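Long-range contacts in aspartokinase (PDB 3L76), which probably catalyses ATP-dependent phosphorylation of aspartate to 4-phospho-L-aspartate, an early step toward lysine and threonine, and binds both amino acids in its ACT domains: residues E204-G209 against T391-V396; D298-I303 against A315-K320; P433-V438 against V530-S535; G536-P541 against S564-S569. All blocks are in the same frame, centred on the assembly; numbering follows the deposited sequence. Where two conformers were deposited one is given.

Contact 1: E204-G209 against T391-V396; sequences ELASLG and TSEVKV. With LYS (lysine), chain F.
The backbones of 204-209 and 391-396 come nearest at Glu204 and Glu393, whose CA atoms are 5.3 Å apart; no strand pairing joins them. The Glu204 carboxylate bridges the gap with both oxygens. OE1 accepts from the backbone N of Glu393 at 3.0 Å, with an N-H...O angle of 145°. OE2 accepts from Ser392 OG at 2.6 Å. Each oxygen uses its syn lone pair, on the side of the other oxygen, and these two bonds restrain rotation of the group. The chain reaches there by a bend at chi2 (-69°), with CG anti to the carbonyl carbon. OE2 has a second partner in Ser564 OG. The bonds to Ser392 and Glu393 join the end of helix 199-204 of the kinase domain to the turn between ACT strands 388-391 and 395-401. The turn is closed by Ser392 N to Lys395 O, 2.8 Å. With an alanine at Glu204, Ser392 OG, Ser564 OG and Glu393 N would probably lose this shared acceptor, weakening the tie between helix end and turn. Little else touches. Val394 CG2 lies 3.7 Å from Glu204 OE2, and Ala206 CB meets Glu393 CG at 4.2 Å. Beyond the turn, the ammonium NZ of the bound lysine (chain F) donates to Ser392 O, at a modelled separation short enough to be doubtful, and weakly to Glu393 O.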
loop_
_atom_site.group_PDB
_atom_site.type_symbol
_atom_site.label_atom_id
_atom_site.label_comp_id
_atom_site.label_asym_id
_atom_site.label_seq_id
_atom_site.Cartn_x
_atom_site.Cartn_y
_atom_site.Cartn_z
ATOM N N GLU A 204 -18.294 -1.997 30.377
ATOM C CA GLU A 204 -17.869 -2.598 31.639
ATOM C C GLU A 204 -17.510 -4.070 31.454
ATOM O O GLU A 204 -16.743 -4.623 32.234
ATOM C CB GLU A 204 -18.917 -2.424 32.745
ATOM C CG GLU A 204 -19.035 -1.003 33.290
ATOM C CD GLU A 204 -17.815 -0.558 34.100
ATOM O OE1 GLU A 204 -16.773 -1.239 34.072
ATOM O OE2 GLU A 204 -17.885 0.499 34.758
ATOM N N LEU A 205 -18.057 -4.691 30.410
ATOM C CA LEU A 205 -17.761 -6.090 30.098
ATOM C C LEU A 205 -16.839 -6.185 28.882
ATOM O O LEU A 205 -16.893 -7.152 28.124
ATOM C CB LEU A 205 -19.051 -6.888 29.849
ATOM C CG LEU A 205 -19.971 -7.134 31.053
ATOM C CD1 LEU A 205 -21.415 -7.461 30.643
ATOM C CD2 LEU A 205 -19.404 -8.225 31.962
ATOM N N ALA A 206 -15.994 -5.176 28.703
ATOM C CA ALA A 206 -15.049 -5.131 27.585
ATOM C C ALA A 206 -14.429 -6.481 27.238
ATOM O O ALA A 206 -14.301 -6.831 26.065
ATOM C CB ALA A 206 -13.957 -4.122 27.857
ATOM N N SER A 207 -14.037 -7.232 28.258
ATOM C CA SER A 207 -13.391 -8.524 28.054
ATOM C C SER A 207 -14.281 -9.512 27.297
ATOM O O SER A 207 -13.783 -10.345 26.544
ATOM C CB SER A 207 -12.956 -9.132 29.397
ATOM O OG SER A 207 -14.049 -9.747 30.058
ATOM N N LEU A 208 -15.594 -9.434 27.503
ATOM C CA LEU A 208 -16.528 -10.292 26.769
ATOM C C LEU A 208 -16.541 -9.978 25.264
ATOM O O LEU A 208 -17.062 -10.748 24.462
ATOM C CB LEU A 208 -17.943 -10.188 27.354
ATOM C CG LEU A 208 -18.416 -11.253 28.355
ATOM C CD1 LEU A 208 -17.251 -11.935 29.099
ATOM C CD2 LEU A 208 -19.413 -10.643 29.320
ATOM N N GLY A 209 -15.968 -8.845 24.885
ATOM C CA GLY A 209 -15.870 -8.494 23.488
ATOM C C GLY A 209 -14.429 -8.392 23.029
ATOM O O GLY A 209 -14.145 -7.887 21.940
ATOM N N THR A 391 -12.091 1.373 41.359
ATOM C CA THR A 391 -12.076 1.239 39.911
ATOM C C THR A 391 -13.080 0.231 39.345
ATOM O O THR A 391 -13.393 -0.794 39.960
ATOM C CB THR A 391 -10.679 0.893 39.363
ATOM O OG1 THR A 391 -10.197 -0.305 39.983
ATOM C CG2 THR A 391 -9.721 2.032 39.619
ATOM N N SER A 392 -13.599 0.553 38.159
ATOM C CA SER A 392 -14.246 -0.449 37.311
ATOM C C SER A 392 -13.374 -0.648 36.069
ATOM O O SER A 392 -12.181 -0.351 36.093
ATOM C CB SER A 392 -15.711 -0.080 36.972
ATOM O OG SER A 392 -15.815 1.119 36.218
ATOM N N GLU A 393 -13.950 -1.138 34.981
ATOM C CA GLU A 393 -13.177 -1.264 33.750
ATOM C C GLU A 393 -12.896 0.085 33.100
ATOM O O GLU A 393 -11.818 0.309 32.580
ATOM C CB GLU A 393 -13.897 -2.157 32.750
ATOM C CG GLU A 393 -13.007 -2.602 31.628
ATOM C CD GLU A 393 -11.967 -3.595 32.103
ATOM O OE1 GLU A 393 -10.778 -3.228 32.211
ATOM O OE2 GLU A 393 -12.349 -4.745 32.381
ATOM N N VAL A 394 -13.863 0.993 33.191
ATOM C CA VAL A 394 -13.805 2.244 32.449
ATOM C C VAL A 394 -13.993 3.469 33.347
ATOM O O VAL A 394 -14.096 4.611 32.872
ATOM C CB VAL A 394 -14.833 2.244 31.288
ATOM C CG1 VAL A 394 -14.401 1.281 30.200
ATOM C CG2 VAL A 394 -16.215 1.872 31.799
ATOM N N LYS A 395 -14.007 3.241 34.656
ATOM C CA LYS A 395 -14.082 4.357 35.605
ATOM C C LYS A 395 -13.080 4.224 36.719
ATOM O O LYS A 395 -12.893 3.138 37.281
ATOM C CB LYS A 395 -15.482 4.449 36.256
ATOM C CG LYS A 395 -16.522 5.109 35.389
ATOM C CD LYS A 395 -17.801 5.333 36.142
ATOM C CE LYS A 395 -18.903 5.773 35.198
ATOM N NZ LYS A 395 -20.124 6.187 35.942
ATOM N N VAL A 396 -12.450 5.330 37.070
ATOM C CA VAL A 396 -11.850 5.433 38.399
ATOM C C VAL A 396 -12.631 6.444 39.260
ATOM O O VAL A 396 -12.778 7.615 38.900
ATOM C CB VAL A 396 -10.308 5.667 38.371
ATOM C CG1 VAL A 396 -9.890 6.349 37.110
ATOM C CG2 VAL A 396 -9.844 6.437 39.608
HETATM N N LYS F . -5.156 1.000 33.103
HETATM C CA LYS F . -5.266 2.337 33.699
HETATM C C LYS F . -3.950 2.874 34.245
HETATM O O LYS F . -3.009 2.082 34.488
HETATM C CB LYS F . -6.347 2.355 34.794
HETATM C CG LYS F . -7.757 2.098 34.270
HETATM C CD LYS F . -8.732 1.699 35.368
HETATM C CE LYS F . -8.665 0.211 35.647
HETATM N NZ LYS F . -9.963 -0.481 35.387
HETATM O OXT LYS F . -3.832 4.111 34.437
#

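Contact 2: D298-I303 against A315-K320; sequences DIDLII and AFTVVK. With LYS (lysine), chain E.
The hairpin of strands 302-303 and 311-318 in an ACT domain pairs Ile302 with Phe316 and Ile303 with Ala315. The strands are antiparallel. Ile302 and Phe316 form a non-hydrogen-bonded pair, with CA atoms 4.4 Å apart. Ile303 and Ala315 form a hydrogen-bonded pair: Ile303 N donates to Ala315 O at 2.9 Å, and Ala315 N donates back to Ile303 O. Further along, Asp300 N donates to Thr317 O at 3.1 Å, tilted 34° from the carbonyl plane. Thr317 N to Leu301 O is less certain, because the position of that oxygen is less sure in the model.

Thr317 also bonds through its side chain. Its OG1, between backbone N and carbonyl carbon (chi1 68°), accepts from Leu301 N at 3.1 Å and is hydrogen-bonded to Gln270 OE1. Its CG2 lies against Leu301 CD1. A valine at Thr317 would probably leave Leu301 N and Gln270 without that hydroxyl partner. On the Phe316 side, Ile299 crosses the aromatic side chain at about a right angle. Ile299 CD1 makes an off-centre CH-pi contact, 4.2 Å from the Phe316 ring centroid. Asp300 OD2 is hydrogen-bonded to Gln270 and salt-bridged to Lys357.

The other edge of 298-300 grips the bound lysine (chain E). Its alpha-amino N donates to Asp298 OD1 at 2.8 Å and to Ile299 O, while Ile299 N donates to its carboxylate O. Its NZ donates to Asp300 O at 2.7 Å. Met537 O, Ser564 O and Ala544 N of another ACT domain also bind it. An amino-acid effector at an interface between ACT domains is typical of ACT regulatory sites.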
loop_
_atom_site.group_PDB
_atom_site.type_symbol
_atom_site.label_atom_id
_atom_site.label_comp_id
_atom_site.label_asym_id
_atom_site.label_seq_id
_atom_site.Cartn_x
_atom_site.Cartn_y
_atom_site.Cartn_z
ATOM N N ASP A 298 -31.034 0.804 48.650
ATOM C CA ASP A 298 -30.150 0.711 47.497
ATOM C C ASP A 298 -28.760 1.256 47.817
ATOM O O ASP A 298 -28.618 2.286 48.485
ATOM C CB ASP A 298 -30.734 1.435 46.289
ATOM C CG ASP A 298 -29.858 1.307 45.070
ATOM O OD1 ASP A 298 -29.705 0.176 44.559
ATOM O OD2 ASP A 298 -29.313 2.336 44.631
ATOM N N ILE A 299 -27.738 0.560 47.329
ATOM C CA ILE A 299 -26.352 0.958 47.571
ATOM C C ILE A 299 -25.612 1.405 46.280
ATOM O O ILE A 299 -25.842 0.871 45.198
ATOM C CB ILE A 299 -25.569 -0.193 48.236
ATOM C CG1 ILE A 299 -26.216 -0.568 49.566
ATOM C CG2 ILE A 299 -24.089 0.172 48.395
ATOM C CD1 ILE A 299 -25.312 -1.322 50.483
ATOM N N ASP A 300 -24.735 2.395 46.411
ATOM C CA ASP A 300 -23.855 2.811 45.325
ATOM C C ASP A 300 -22.456 2.192 45.424
ATOM O O ASP A 300 -22.240 1.094 44.941
ATOM C CB ASP A 300 -23.716 4.332 45.285
ATOM C CG ASP A 300 -22.832 4.797 44.136
ATOM O OD1 ASP A 300 -22.722 4.031 43.163
ATOM O OD2 ASP A 300 -22.246 5.899 44.212
ATOM N N LEU A 301 -21.511 2.913 46.032
ATOM C CA LEU A 301 -20.155 2.408 46.214
ATOM C C LEU A 301 -20.059 1.267 47.237
ATOM O O LEU A 301 -20.640 1.320 48.320
ATOM C CB LEU A 301 -19.204 3.540 46.631
ATOM C CG LEU A 301 -18.695 4.527 45.582
ATOM C CD1 LEU A 301 -18.148 5.773 46.258
ATOM C CD2 LEU A 301 -17.628 3.884 44.682
ATOM N N ILE A 302 -19.319 0.228 46.877
ATOM C CA ILE A 302 -18.854 -0.746 47.850
ATOM C C ILE A 302 -17.336 -0.888 47.711
ATOM O O ILE A 302 -16.819 -1.281 46.656
ATOM C CB ILE A 302 -19.551 -2.115 47.706
ATOM C CG1 ILE A 302 -21.069 -1.945 47.751
ATOM C CG2 ILE A 302 -19.070 -3.091 48.806
ATOM C CD1 ILE A 302 -21.823 -3.248 47.638
ATOM N N ILE A 303 -16.626 -0.542 48.776
ATOM C CA ILE A 303 -15.172 -0.570 48.764
ATOM C C ILE A 303 -14.606 -1.439 49.897
ATOM O O ILE A 303 -14.870 -1.221 51.080
ATOM C CB ILE A 303 -14.594 0.863 48.848
ATOM C CG1 ILE A 303 -15.254 1.765 47.798
ATOM C CG2 ILE A 303 -13.069 0.858 48.714
ATOM C CD1 ILE A 303 -14.689 3.175 47.751
ATOM N N ALA A 315 -16.842 -0.718 53.399
ATOM C CA ALA A 315 -17.405 0.615 53.252
ATOM C C ALA A 315 -18.377 0.632 52.106
ATOM O O ALA A 315 -18.196 -0.073 51.128
ATOM C CB ALA A 315 -16.322 1.654 53.056
ATOM N N PHE A 316 -19.440 1.405 52.262
ATOM C CA PHE A 316 -20.396 1.604 51.185
ATOM C C PHE A 316 -20.976 3.007 51.252
ATOM O O PHE A 316 -20.839 3.694 52.261
ATOM C CB PHE A 316 -21.485 0.531 51.180
ATOM C CG PHE A 316 -22.317 0.492 52.426
ATOM C CD1 PHE A 316 -23.473 1.228 52.523
ATOM C CD2 PHE A 316 -21.952 -0.307 53.493
ATOM C CE1 PHE A 316 -24.253 1.176 53.671
ATOM C CE2 PHE A 316 -22.724 -0.354 54.643
ATOM C CZ PHE A 316 -23.872 0.388 54.726
ATOM N N THR A 317 -21.566 3.462 50.154
ATOM C CA THR A 317 -22.240 4.747 50.180
ATOM C C THR A 317 -23.692 4.601 49.830
ATOM O O THR A 317 -24.127 3.628 49.224
ATOM C CB THR A 317 -21.610 5.802 49.233
ATOM O OG1 THR A 317 -21.810 5.419 47.860
ATOM C CG2 THR A 317 -20.130 5.981 49.550
ATOM N N VAL A 318 -24.421 5.642 50.161
ATOM C CA VAL A 318 -25.846 5.619 50.129
ATOM C C VAL A 318 -26.236 7.087 49.895
ATOM O O VAL A 318 -25.426 7.997 50.110
ATOM C CB VAL A 318 -26.274 5.051 51.507
ATOM C CG1 VAL A 318 -27.084 6.012 52.360
ATOM C CG2 VAL A 318 -26.695 3.566 51.454
ATOM N N VAL A 319 -27.443 7.314 49.397
ATOM C CA VAL A 319 -27.966 8.665 49.249
ATOM C C VAL A 319 -28.074 9.328 50.631
ATOM O O VAL A 319 -28.435 8.665 51.603
ATOM C CB VAL A 319 -29.333 8.607 48.534
ATOM C CG1 VAL A 319 -30.232 9.764 48.957
ATOM C CG2 VAL A 319 -29.115 8.573 47.020
ATOM N N LYS A 320 -27.750 10.620 50.712
ATOM C CA LYS A 320 -27.726 11.360 51.975
ATOM C C LYS A 320 -28.916 11.104 52.922
ATOM O O LYS A 320 -28.742 10.941 54.140
ATOM C CB LYS A 320 -27.611 12.869 51.722
ATOM C CG LYS A 320 -26.208 13.383 51.465
ATOM C CD LYS A 320 -26.178 14.916 51.426
ATOM C CE LYS A 320 -24.847 15.436 50.870
ATOM N NZ LYS A 320 -23.626 14.645 51.278
HETATM N N LYS E . -27.184 -0.833 43.836
HETATM C CA LYS E . -26.946 -2.267 43.933
HETATM C C LYS E . -27.288 -2.760 45.346
HETATM O O LYS E . -27.634 -1.965 46.234
HETATM C CB LYS E . -25.500 -2.616 43.555
HETATM C CG LYS E . -24.411 -1.870 44.358
HETATM C CD LYS E . -22.998 -2.291 43.905
HETATM C CE LYS E . -22.609 -1.643 42.577
HETATM N NZ LYS E . -22.760 -0.147 42.651
HETATM O OXT LYS E . -27.251 -3.961 45.624
HETATM O O HOH W 1 -29.184 5.405 48.317
#

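Contact 3: P433-V438 against V530-S535; sequences PAVRGV and VSIVGS
Val435 and Val438 lie on the same side as Ile532, and the isoleucine meets both. The contact is an antiparallel pairing of strands 437-453 and 520-533 in the ACT region, with a classic beta bulge at its start. Val435 crosses Ile532 at about a right angle, with CG2 3.7 Å from Ile532 CD1. Val438 comes at a slant, and its CG1 meets Ile532 CG2 at 3.4 Å. The isoleucine divides its branches between them: CG1, between backbone N and carbonyl carbon (chi1 71°), carries CD1 to Val435, while CG2 goes to Val438. Phe588 and Phe547 also cover Ile532, and helix 577-587 packs on Val438.

In the bulge, Arg436 and Gly437 both face Val533. Val533 O takes two N-H groups. Arg436 N donates in the carbonyl plane at 2.7 Å, and Gly437 N at 3.3 Å, tilted 18° from it. The return bond runs from Val533 N to Gly437 O at 3.0 Å, nearly along the C=O axis. The Arg436 side chain leaves the contact, bent at chi2 and chi3, and its NH1 forms a salt bridge with Glu201 of the kinase domain. Ser535 N also reaches Glu201, so this end of the pairing meets helix 199-204. Past the bulge, beyond the last residue of strand 520-533, Gly534 CA makes a CA-H...O contact of 3.3 Å with Ala434 O.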
loop_
_atom_site.group_PDB
_atom_site.type_symbol
_atom_site.label_atom_id
_atom_site.label_comp_id
_atom_site.label_asym_id
_atom_site.label_seq_id
_atom_site.Cartn_x
_atom_site.Cartn_y
_atom_site.Cartn_z
ATOM N N PRO A 433 -32.539 -5.812 33.496
ATOM C CA PRO A 433 -32.131 -6.852 34.452
ATOM C C PRO A 433 -31.016 -6.379 35.379
ATOM O O PRO A 433 -30.240 -5.499 35.001
ATOM C CB PRO A 433 -31.594 -7.977 33.552
ATOM C CG PRO A 433 -31.917 -7.579 32.142
ATOM C CD PRO A 433 -32.032 -6.094 32.144
ATOM N N ALA A 434 -30.925 -6.973 36.565
ATOM C CA ALA A 434 -29.889 -6.599 37.516
ATOM C C ALA A 434 -28.482 -6.908 36.994
ATOM O O ALA A 434 -27.585 -6.069 37.078
ATOM C CB ALA A 434 -30.125 -7.283 38.849
ATOM N N VAL A 435 -28.300 -8.118 36.465
ATOM C CA VAL A 435 -27.015 -8.551 35.927
ATOM C C VAL A 435 -27.153 -8.996 34.468
ATOM O O VAL A 435 -28.072 -9.729 34.129
ATOM C CB VAL A 435 -26.432 -9.706 36.769
ATOM C CG1 VAL A 435 -25.341 -10.459 36.008
ATOM C CG2 VAL A 435 -25.911 -9.173 38.098
ATOM N N ARG A 436 -26.242 -8.554 33.606
ATOM C CA ARG A 436 -26.278 -8.941 32.198
ATOM C C ARG A 436 -25.238 -10.008 31.843
ATOM O O ARG A 436 -25.503 -10.898 31.046
ATOM C CB ARG A 436 -26.098 -7.717 31.303
ATOM C CG ARG A 436 -26.222 -8.011 29.821
ATOM C CD ARG A 436 -27.119 -6.990 29.156
ATOM N NE ARG A 436 -28.513 -7.421 29.088
ATOM C CZ ARG A 436 -29.541 -6.609 28.865
ATOM N NH1 ARG A 436 -29.351 -5.307 28.710
ATOM N NH2 ARG A 436 -30.771 -7.099 28.811
ATOM N N GLY A 437 -24.051 -9.902 32.427
ATOM C CA GLY A 437 -23.007 -10.885 32.206
ATOM C C GLY A 437 -21.986 -10.880 33.326
ATOM O O GLY A 437 -21.953 -9.962 34.137
ATOM N N VAL A 438 -21.148 -11.906 33.375
ATOM C CA VAL A 438 -20.154 -12.022 34.430
ATOM C C VAL A 438 -18.825 -12.416 33.817
ATOM O O VAL A 438 -18.786 -12.977 32.731
ATOM C CB VAL A 438 -20.567 -13.064 35.500
ATOM C CG1 VAL A 438 -21.857 -12.646 36.171
ATOM C CG2 VAL A 438 -20.716 -14.430 34.875
ATOM N N VAL A 530 -13.484 -11.730 39.966
ATOM C CA VAL A 530 -14.787 -12.132 39.464
ATOM C C VAL A 530 -15.647 -10.891 39.444
ATOM O O VAL A 530 -15.731 -10.173 40.439
ATOM C CB VAL A 530 -15.459 -13.173 40.368
ATOM C CG1 VAL A 530 -16.370 -14.042 39.559
ATOM C CG2 VAL A 530 -14.425 -14.022 41.045
ATOM N N SER A 531 -16.274 -10.634 38.303
ATOM C CA SER A 531 -17.045 -9.416 38.117
ATOM C C SER A 531 -18.439 -9.720 37.587
ATOM O O SER A 531 -18.622 -10.599 36.744
ATOM C CB SER A 531 -16.335 -8.482 37.129
ATOM O OG SER A 531 -15.071 -8.049 37.579
ATOM N N ILE A 532 -19.423 -8.980 38.075
ATOM C CA ILE A 532 -20.744 -9.004 37.470
ATOM C C ILE A 532 -21.046 -7.601 36.955
ATOM O O ILE A 532 -20.621 -6.618 37.549
ATOM C CB ILE A 532 -21.834 -9.491 38.448
ATOM C CG1 ILE A 532 -22.111 -8.443 39.526
ATOM C CG2 ILE A 532 -21.447 -10.839 39.071
ATOM C CD1 ILE A 532 -23.107 -8.890 40.554
ATOM N N VAL A 533 -21.728 -7.513 35.815
ATOM C CA VAL A 533 -22.047 -6.228 35.211
ATOM C C VAL A 533 -23.507 -6.213 34.802
ATOM O O VAL A 533 -24.036 -7.217 34.341
ATOM C CB VAL A 533 -21.162 -5.922 33.995
ATOM C CG1 VAL A 533 -21.707 -4.718 33.229
ATOM C CG2 VAL A 533 -19.715 -5.681 34.422
ATOM N N GLY A 534 -24.158 -5.075 34.996
ATOM C CA GLY A 534 -25.566 -4.951 34.695
ATOM C C GLY A 534 -26.049 -3.548 34.971
ATOM O O GLY A 534 -25.880 -3.032 36.074
ATOM N N SER A 535 -26.644 -2.935 33.954
ATOM C CA SER A 535 -27.239 -1.609 34.066
ATOM C C SER A 535 -28.442 -1.608 35.004
ATOM O O SER A 535 -28.806 -0.578 35.570
ATOM C CB SER A 535 -27.669 -1.111 32.680
ATOM O OG SER A 535 -26.531 -0.825 31.887
#

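Contact 4: G536-P541 against S564-S569. With LYS (lysine), chain E.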
loop_
_atom_site.group_PDB
_atom_site.type_symbol
_atom_site.label_atom_id
_atom_site.label_comp_id
_atom_site.label_asym_id
_atom_site.label_seq_id
_atom_site.Cartn_x
_atom_site.Cartn_y
_atom_site.Cartn_z
ATOM N N GLY A 536 -29.065 -2.768 35.160
ATOM C CA GLY A 536 -30.226 -2.883 36.009
ATOM C C GLY A 536 -29.947 -2.814 37.501
ATOM O O GLY A 536 -30.880 -2.727 38.290
ATOM N N MET A 537 -28.682 -2.848 37.901
ATOM C CA MET A 537 -28.376 -2.895 39.326
ATOM C C MET A 537 -28.490 -1.516 39.980
ATOM O O MET A 537 -28.487 -1.394 41.201
ATOM C CB MET A 537 -27.022 -3.566 39.599
ATOM C CG MET A 537 -25.789 -2.698 39.376
ATOM S SD MET A 537 -24.259 -3.535 39.863
ATOM C CE MET A 537 -24.363 -5.053 38.949
ATOM N N ILE A 538 -28.632 -0.485 39.156
ATOM C CA ILE A 538 -28.812 0.876 39.641
ATOM C C ILE A 538 -30.208 1.082 40.249
ATOM O O ILE A 538 -31.231 0.820 39.609
ATOM C CB ILE A 538 -28.603 1.888 38.507
ATOM C CG1 ILE A 538 -27.182 1.794 37.955
ATOM C CG2 ILE A 538 -28.872 3.291 38.984
ATOM C CD1 ILE A 538 -26.936 2.724 36.762
ATOM N N GLY A 539 -30.249 1.557 41.487
ATOM C CA GLY A 539 -31.515 1.724 42.179
ATOM C C GLY A 539 -32.237 0.405 42.365
ATOM O O GLY A 539 -33.457 0.352 42.297
ATOM N N HIS A 540 -31.472 -0.657 42.602
ATOM C CA HIS A 540 -32.015 -2.002 42.747
ATOM C C HIS A 540 -31.352 -2.712 43.939
ATOM O O HIS A 540 -30.288 -3.310 43.809
ATOM C CB HIS A 540 -31.787 -2.780 41.448
ATOM C CG HIS A 540 -32.524 -4.080 41.374
ATOM N ND1 HIS A 540 -32.020 -5.250 41.897
ATOM C CD2 HIS A 540 -33.725 -4.393 40.839
ATOM C CE1 HIS A 540 -32.880 -6.231 41.689
ATOM N NE2 HIS A 540 -33.924 -5.737 41.050
ATOM N N PRO A 541 -31.973 -2.629 45.120
ATOM C CA PRO A 541 -31.328 -3.193 46.310
ATOM C C PRO A 541 -31.138 -4.706 46.222
ATOM O O PRO A 541 -31.919 -5.388 45.564
ATOM C CB PRO A 541 -32.299 -2.834 47.442
ATOM C CG PRO A 541 -33.023 -1.628 46.945
ATOM C CD PRO A 541 -33.168 -1.844 45.457
ATOM N N SER A 564 -18.452 0.037 40.459
ATOM C CA SER A 564 -18.979 1.243 39.813
ATOM C C SER A 564 -20.499 1.136 39.887
ATOM O O SER A 564 -21.022 0.227 40.523
ATOM C CB SER A 564 -18.484 1.394 38.370
ATOM O OG SER A 564 -19.078 0.454 37.508
ATOM N N GLU A 565 -21.228 2.046 39.265
ATOM C CA GLU A 565 -22.690 1.951 39.334
ATOM C C GLU A 565 -23.245 0.658 38.729
ATOM O O GLU A 565 -24.341 0.239 39.075
ATOM C CB GLU A 565 -23.363 3.155 38.668
ATOM C CG GLU A 565 -22.911 4.516 39.190
ATOM C CD GLU A 565 -21.571 4.925 38.639
ATOM O OE1 GLU A 565 -21.036 4.192 37.780
ATOM O OE2 GLU A 565 -21.068 5.986 39.051
ATOM N N ILE A 566 -22.504 0.027 37.823
ATOM C CA ILE A 566 -23.035 -1.139 37.111
ATOM C C ILE A 566 -22.092 -2.340 37.085
ATOM O O ILE A 566 -22.392 -3.354 36.461
ATOM C CB ILE A 566 -23.472 -0.779 35.643
ATOM C CG1 ILE A 566 -22.264 -0.573 34.728
ATOM C CG2 ILE A 566 -24.361 0.469 35.625
ATOM C CD1 ILE A 566 -22.651 -0.251 33.288
ATOM N N LYS A 567 -20.955 -2.220 37.761
ATOM C CA LYS A 567 -19.994 -3.322 37.859
ATOM C C LYS A 567 -19.597 -3.563 39.303
ATOM O O LYS A 567 -19.236 -2.623 40.007
ATOM C CB LYS A 567 -18.729 -3.038 37.046
ATOM C CG LYS A 567 -17.787 -4.230 36.964
ATOM C CD LYS A 567 -16.573 -3.959 36.051
ATOM C CE LYS A 567 -15.958 -5.268 35.529
ATOM N NZ LYS A 567 -14.578 -5.061 35.035
ATOM N N ILE A 568 -19.687 -4.816 39.739
ATOM C CA ILE A 568 -19.108 -5.246 41.011
ATOM C C ILE A 568 -18.011 -6.266 40.729
ATOM O O ILE A 568 -18.238 -7.237 40.008
ATOM C CB ILE A 568 -20.145 -5.862 41.979
ATOM C CG1 ILE A 568 -21.309 -4.902 42.228
ATOM C CG2 ILE A 568 -19.486 -6.189 43.305
ATOM C CD1 ILE A 568 -22.608 -5.604 42.575
ATOM N N SER A 569 -16.820 -6.011 41.266
ATOM C CA SER A 569 -15.705 -6.956 41.224
ATOM C C SER A 569 -15.328 -7.456 42.634
ATOM O O SER A 569 -15.208 -6.671 43.583
ATOM C CB SER A 569 -14.475 -6.301 40.588
ATOM O OG SER A 569 -14.684 -6.003 39.237
HETATM N N LYS E . -27.184 -0.833 43.836
HETATM C CA LYS E . -26.946 -2.267 43.933
HETATM C C LYS E . -27.288 -2.760 45.346
HETATM O O LYS E . -27.634 -1.965 46.234
HETATM C CB LYS E . -25.500 -2.616 43.555
HETATM C CG LYS E . -24.411 -1.870 44.358
HETATM C CD LYS E . -22.998 -2.291 43.905
HETATM C CE LYS E . -22.609 -1.643 42.577
HETATM N NZ LYS E . -22.760 -0.147 42.651
HETATM O OXT LYS E . -27.251 -3.961 45.624
#
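Met537 and Ile538 pack on Glu565, Ile566 and Ile568 by van der Waals contact, and no hydrogen bond crosses between the segments. Met537 lies alongside the backbone of the second segment. Its CG is 3.3 Å from Glu565 O, and its CE is 3.6 Å from Ile566 O. Its SD meets Ile568 CD1 at 3.8 Å. CG sits between the backbone N and the carbonyl carbon (chi1 79°), and the bend at chi3 (54°) turns CE toward Ile566. Ile538 approaches at a slant, with CD1 3.6 Å from Ile566 CG2. Its CG1 lies 3.4 Å from Glu565 O, so two side chains rest on that carbonyl.

The polar bonds are to the bound lysine (chain E), which both segments hold through backbone oxygens. Its alpha-amino N donates to Met537 O at 3.0 Å. Its NZ donates to Ser564 O at 2.8 Å. Ile568 CG1 lies 3.5 Å from the ligand's CE, and Met537 SD also touches that carbon. Both side chains touch the ligand's aliphatic part from neighbouring directions.

Within the first segment, Met537 to His540 makes a type II turn, with Gly539 at positive phi and a weak bond from His540 N to Met537 O. Glu565 points its carboxylate elsewhere, to salt bridges with Lys395 and Lys357.

The turn lies between strand 520-533 and helix 543-552. Val543 of that helix touches Met537, and Ala544, Phe547 and Phe548 cover Ile568. Strand 567-573 pairs with strand 520-533, and helix 199-204 of the kinase domain lies against Ile566.

Contacts 2 and 4 both contribute to one lysine site: both touch the chain E ligand, and their centres are 10 Å apart. Contact 1 belongs to the other lysine site, with the ligand of chain F. Contact 4 stands between these regions. It reaches contact 1 through a salt bridge from Lys395 NZ to Glu565 OE1 of 2.9 Å. Contact 3 lies next to contact 4, centres 8 Å apart, because strands 520-533 and 567-573 are neighbours; Ile532 N and Ile568 O are 2.9 Å apart. Contact 3 also packs on contact 1, with Leu205 CG 3.4 Å from Val533 CB. Contacts 1 and 2 do not touch; their nearest atoms are about 7 Å apart.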